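Local coordinates for mannosylglycerate hydrolase MGH1-like glycoside hydrolase domain-containing protein (Thermus thermophilus HB8, PDB 4WVA) that hydrolyses mannosylglycerate, a solute made by thermophiles under osmotic stress, into mannose and glycerate, and can probably also split glucosylglycerate, at residues Leu4-Asn15 with Phe408-Thr419. Residues are numbered along the deposited sequence; the frame is centred on the assembly and turned at random.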
loop_
_atom_site.group_PDB
_atom_site.type_symbol
_atom_site.label_atom_id
_atom_site.label_comp_id
_atom_site.label_asym_id
_atom_site.label_seq_id
_atom_site.Cartn_x
_atom_site.Cartn_y
_atom_site.Cartn_z
ATOM N N LEU A 4 1.670 -19.664 -36.125
ATOM C CA LEU A 4 1.875 -18.359 -35.523
ATOM C C LEU A 4 3.326 -18.056 -35.144
ATOM O O LEU A 4 3.857 -16.983 -35.470
ATOM C CB LEU A 4 0.990 -18.247 -34.285
ATOM C CG LEU A 4 1.004 -16.898 -33.561
ATOM C CD1 LEU A 4 0.206 -15.879 -34.338
ATOM C CD2 LEU A 4 0.465 -17.080 -32.152
ATOM N N ARG A 5 3.970 -18.962 -34.421
ATOM C CA ARG A 5 5.311 -18.657 -33.875
ATOM C C ARG A 5 6.339 -18.595 -34.995
ATOM O O ARG A 5 7.240 -17.751 -34.989
ATOM C CB ARG A 5 5.717 -19.680 -32.818
ATOM C CG ARG A 5 4.927 -19.587 -31.518
ATOM C CD ARG A 5 5.320 -20.665 -30.518
ATOM N NE ARG A 5 6.720 -20.582 -30.112
ATOM C CZ ARG A 5 7.181 -19.797 -29.146
ATOM N NH1 ARG A 5 6.371 -19.019 -28.455
ATOM N NH2 ARG A 5 8.480 -19.802 -28.872
ATOM N N THR A 6 6.198 -19.486 -35.966
ATOM C CA THR A 6 7.106 -19.511 -37.109
ATOM C C THR A 6 7.006 -18.218 -37.910
ATOM O O THR A 6 8.011 -17.596 -38.259
ATOM C CB THR A 6 6.785 -20.725 -38.008
ATOM O OG1 THR A 6 7.028 -21.912 -37.251
ATOM C CG2 THR A 6 7.677 -20.733 -39.252
ATOM N N LYS A 7 5.778 -17.797 -38.173
ATOM C CA LYS A 7 5.549 -16.547 -38.885
ATOM C C LYS A 7 6.032 -15.337 -38.083
ATOM O O LYS A 7 6.538 -14.378 -38.675
ATOM C CB LYS A 7 4.080 -16.418 -39.252
ATOM C CG LYS A 7 3.605 -17.527 -40.203
ATOM C CD LYS A 7 4.226 -17.456 -41.595
ATOM C CE LYS A 7 3.904 -16.158 -42.324
ATOM N NZ LYS A 7 4.435 -16.146 -43.724
ATOM N N ALA A 8 5.880 -15.377 -36.757
ATOM C CA ALA A 8 6.360 -14.266 -35.902
ATOM C C ALA A 8 7.878 -14.110 -35.968
ATOM O O ALA A 8 8.403 -12.987 -36.007
ATOM C CB ALA A 8 5.923 -14.465 -34.459
ATOM N N VAL A 9 8.595 -15.231 -35.943
ATOM C CA VAL A 9 10.038 -15.204 -36.050
ATOM C C VAL A 9 10.452 -14.605 -37.398
ATOM O O VAL A 9 11.389 -13.813 -37.451
ATOM C CB VAL A 9 10.679 -16.604 -35.855
ATOM C CG1 VAL A 9 12.151 -16.594 -36.213
ATOM C CG2 VAL A 9 10.495 -17.092 -34.427
ATOM N N GLU A 10 9.750 -14.961 -38.471
ATOM C CA GLU A 10 10.021 -14.395 -39.790
ATOM C C GLU A 10 9.905 -12.864 -39.779
ATOM O O GLU A 10 10.768 -12.164 -40.337
ATOM C CB GLU A 10 9.079 -15.007 -40.833
ATOM C CG GLU A 10 9.256 -14.447 -42.226
ATOM C CD GLU A 10 8.151 -14.870 -43.176
ATOM O OE1 GLU A 10 7.496 -15.924 -42.930
ATOM O OE2 GLU A 10 7.952 -14.125 -44.174
ATOM N N VAL A 11 8.870 -12.343 -39.126
ATOM C CA VAL A 11 8.681 -10.886 -39.037
ATOM C C VAL A 11 9.847 -10.235 -38.309
ATOM O O VAL A 11 10.389 -9.221 -38.773
ATOM C CB VAL A 11 7.343 -10.511 -38.355
ATOM C CG1 VAL A 11 7.278 -9.007 -38.069
ATOM C CG2 VAL A 11 6.171 -10.972 -39.208
ATOM N N LEU A 12 10.240 -10.795 -37.166
ATOM C CA LEU A 12 11.345 -10.205 -36.398
ATOM C C LEU A 12 12.643 -10.242 -37.186
ATOM O O LEU A 12 13.377 -9.259 -37.221
ATOM C CB LEU A 12 11.518 -10.884 -35.052
ATOM C CG LEU A 12 10.385 -10.682 -34.041
ATOM C CD1 LEU A 12 10.758 -11.280 -32.697
ATOM C CD2 LEU A 12 10.019 -9.203 -33.899
ATOM N N GLN A 13 12.928 -11.381 -37.814
ATOM C CA GLN A 13 14.153 -11.483 -38.617
ATOM C C GLN A 13 14.149 -10.559 -39.839
ATOM O O GLN A 13 15.185 -9.978 -40.164
ATOM C CB GLN A 13 14.433 -12.929 -39.002
ATOM C CG GLN A 13 14.745 -13.837 -37.812
ATOM C CD GLN A 13 16.149 -13.712 -37.254
ATOM O OE1 GLN A 13 16.757 -12.641 -37.250
ATOM N NE2 GLN A 13 16.661 -14.821 -36.734
ATOM N N ARG A 14 12.995 -10.402 -40.486
ATOM C CA ARG A 14 12.854 -9.450 -41.602
ATOM C C ARG A 14 13.068 -8.014 -41.157
ATOM O O ARG A 14 13.700 -7.216 -41.881
ATOM C CB ARG A 14 11.480 -9.562 -42.295
ATOM C CG ARG A 14 11.335 -10.789 -43.190
ATOM C CD ARG A 14 10.070 -10.722 -44.059
ATOM N NE ARG A 14 8.857 -10.381 -43.294
ATOM C CZ ARG A 14 8.045 -9.337 -43.512
ATOM N NH1 ARG A 14 8.273 -8.458 -44.493
ATOM N NH2 ARG A 14 6.978 -9.157 -42.729
ATOM N N ASN A 15 12.569 -7.677 -39.958
ATOM C CA ASN A 15 12.686 -6.305 -39.459
ATOM C C ASN A 15 13.993 -6.043 -38.706
ATOM O O ASN A 15 14.275 -4.912 -38.310
ATOM C CB ASN A 15 11.492 -5.961 -38.552
ATOM C CG ASN A 15 10.165 -5.917 -39.290
ATOM O OD1 ASN A 15 9.093 -5.899 -38.648
ATOM N ND2 ASN A 15 10.201 -5.875 -40.598
ATOM N N PHE A 408 4.222 -5.893 -38.181
ATOM C CA PHE A 408 4.545 -5.011 -37.073
ATOM C C PHE A 408 5.228 -5.775 -35.939
ATOM O O PHE A 408 4.688 -6.756 -35.412
ATOM C CB PHE A 408 3.287 -4.300 -36.578
ATOM C CG PHE A 408 3.577 -3.215 -35.597
ATOM C CD1 PHE A 408 4.196 -2.017 -35.989
ATOM C CD2 PHE A 408 3.310 -3.404 -34.267
ATOM C CE1 PHE A 408 4.464 -1.021 -35.069
ATOM C CE2 PHE A 408 3.580 -2.413 -33.349
ATOM C CZ PHE A 408 4.150 -1.216 -33.737
ATOM N N SER A 409 6.407 -5.296 -35.563
ATOM C CA SER A 409 7.338 -6.052 -34.726
ATOM C C SER A 409 6.804 -6.407 -33.340
ATOM O O SER A 409 6.893 -7.559 -32.950
ATOM C CB SER A 409 8.679 -5.335 -34.622
ATOM O OG SER A 409 9.283 -5.289 -35.906
ATOM N N TRP A 410 6.250 -5.466 -32.576
ATOM C CA TRP A 410 5.894 -5.869 -31.211
ATOM C C TRP A 410 4.713 -6.844 -31.165
ATOM O O TRP A 410 4.547 -7.591 -30.189
ATOM C CB TRP A 410 5.718 -4.714 -30.227
ATOM C CG TRP A 410 4.477 -3.894 -30.222
ATOM C CD1 TRP A 410 3.171 -4.282 -30.418
ATOM C CD2 TRP A 410 4.430 -2.504 -29.883
ATOM N NE1 TRP A 410 2.343 -3.211 -30.252
ATOM C CE2 TRP A 410 3.095 -2.104 -29.919
ATOM C CE3 TRP A 410 5.413 -1.562 -29.576
ATOM C CZ2 TRP A 410 2.707 -0.793 -29.672
ATOM C CZ3 TRP A 410 5.038 -0.272 -29.318
ATOM C CH2 TRP A 410 3.693 0.115 -29.380
ATOM N N SER A 411 3.927 -6.864 -32.227
ATOM C CA SER A 411 2.836 -7.841 -32.336
ATOM C C SER A 411 3.434 -9.237 -32.477
ATOM O O SER A 411 3.081 -10.141 -31.727
ATOM C CB SER A 411 1.911 -7.490 -33.507
ATOM O OG SER A 411 1.263 -6.245 -33.272
ATOM N N ALA A 412 4.371 -9.389 -33.408
ATOM C CA ALA A 412 5.111 -10.638 -33.561
ATOM C C ALA A 412 5.853 -11.012 -32.287
ATOM O O ALA A 412 5.773 -12.152 -31.808
ATOM C CB ALA A 412 6.051 -10.560 -34.750
ATOM N N ALA A 413 6.557 -10.046 -31.703
ATOM C CA ALA A 413 7.324 -10.310 -30.514
ATOM C C ALA A 413 6.480 -10.834 -29.372
ATOM O O ALA A 413 6.866 -11.767 -28.672
ATOM C CB ALA A 413 8.055 -9.047 -30.060
ATOM N N LEU A 414 5.344 -10.196 -29.160
ATOM C CA LEU A 414 4.508 -10.561 -28.028
ATOM C C LEU A 414 3.704 -11.829 -28.317
ATOM O O LEU A 414 3.444 -12.585 -27.401
ATOM C CB LEU A 414 3.632 -9.382 -27.593
ATOM C CG LEU A 414 4.425 -8.237 -26.947
ATOM C CD1 LEU A 414 3.548 -7.015 -26.698
ATOM C CD2 LEU A 414 5.069 -8.674 -25.639
ATOM N N ALA A 415 3.392 -12.115 -29.580
ATOM C CA ALA A 415 2.869 -13.450 -29.934
ATOM C C ALA A 415 3.827 -14.537 -29.450
ATOM O O ALA A 415 3.405 -15.519 -28.848
ATOM C CB ALA A 415 2.667 -13.571 -31.439
ATOM N N LEU A 416 5.121 -14.350 -29.713
ATOM C CA LEU A 416 6.160 -15.284 -29.296
ATOM C C LEU A 416 6.299 -15.353 -27.780
ATOM O O LEU A 416 6.364 -16.431 -27.201
ATOM C CB LEU A 416 7.499 -14.884 -29.932
ATOM C CG LEU A 416 7.647 -15.237 -31.396
ATOM C CD1 LEU A 416 8.752 -14.409 -32.033
ATOM C CD2 LEU A 416 7.957 -16.727 -31.517
ATOM N N PHE A 417 6.357 -14.198 -27.126
ATOM C CA PHE A 417 6.511 -14.175 -25.691
ATOM C C PHE A 417 5.305 -14.790 -24.964
ATOM O O PHE A 417 5.475 -15.586 -24.018
ATOM C CB PHE A 417 6.801 -12.750 -25.182
ATOM C CG PHE A 417 7.264 -12.722 -23.762
ATOM C CD1 PHE A 417 8.505 -13.236 -23.429
ATOM C CD2 PHE A 417 6.450 -12.217 -22.761
ATOM C CE1 PHE A 417 8.937 -13.225 -22.126
ATOM C CE2 PHE A 417 6.877 -12.219 -21.442
ATOM C CZ PHE A 417 8.120 -12.720 -21.136
ATOM N N TRP A 418 4.108 -14.457 -25.421
ATOM C CA TRP A 418 2.882 -14.878 -24.730
ATOM C C TRP A 418 2.669 -16.376 -24.837
ATOM O O TRP A 418 2.050 -16.976 -23.955
ATOM C CB TRP A 418 1.667 -14.123 -25.293
ATOM C CG TRP A 418 0.699 -13.621 -24.289
ATOM C CD1 TRP A 418 0.466 -14.103 -23.040
ATOM C CD2 TRP A 418 -0.199 -12.529 -24.474
ATOM N NE1 TRP A 418 -0.523 -13.364 -22.422
ATOM C CE2 TRP A 418 -0.945 -12.391 -23.285
ATOM C CE3 TRP A 418 -0.437 -11.644 -25.522
ATOM C CZ2 TRP A 418 -1.938 -11.417 -23.129
ATOM C CZ3 TRP A 418 -1.412 -10.658 -25.352
ATOM C CH2 TRP A 418 -2.150 -10.564 -24.166
ATOM N N THR A 419 3.208 -16.989 -25.885
ATOM C CA THR A 419 3.015 -18.415 -26.126
ATOM C C THR A 419 4.280 -19.219 -25.789
ATOM O O THR A 419 4.399 -20.376 -26.182
ATOM C CB THR A 419 2.557 -18.720 -27.561
ATOM O OG1 THR A 419 3.550 -18.265 -28.503
ATOM C CG2 THR A 419 1.194 -18.086 -27.874
#
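S409 opens helix 409-418 against L12, whose CD2 methyl touches the S409 backbone O. The hydroxyl of S409 is hydrogen-bonded to the backbone O of V22. F408, just before the helix, turns away from this interface, and its ring packs near E393, the probable catalytic proton acceptor. One turn on, A412 marks the nearest approach of the two backbones. A412 CB lies 3.9 Å from A8 CB and 3.8 Å from V11 CB. Small residues here let the axes come within 8.5 Å. The helices run roughly antiparallel, at 138°. They bring the two chain ends together in the (alpha/alpha)6-barrel of this GH63 enzyme. Two leucines interlock as knobs into holes: L12 sits among S409, A412, A413 and L416, and L416 among R5, A8, V9 and L12. A415 CB meets L4 CD2 at 4.2 Å. L416 CD1 meets L12 CD1 tip to tip. L416 CD2 lies over the centre of the R5 guanidinium, 3.9 Å above the plane. The R5 chain bends at chi3, and NH1 reaches the helix end. R5 NH1 donates to L416 O at 2.9 Å, on a lone pair, but the bond is bent (132°) and tilted from the guanidinium plane. The bond from R5 NH1 to T419 OG1, also 2.9 Å, is straighter (153°) and in that plane. T419 OG1 in turn donates a hydrogen bond to A415 O. R5 NH2 bonds Q45 OE1. A leucine in place of R5 would probably leave L416 O, T419 OG1 and Q45 without their guanidinium donor.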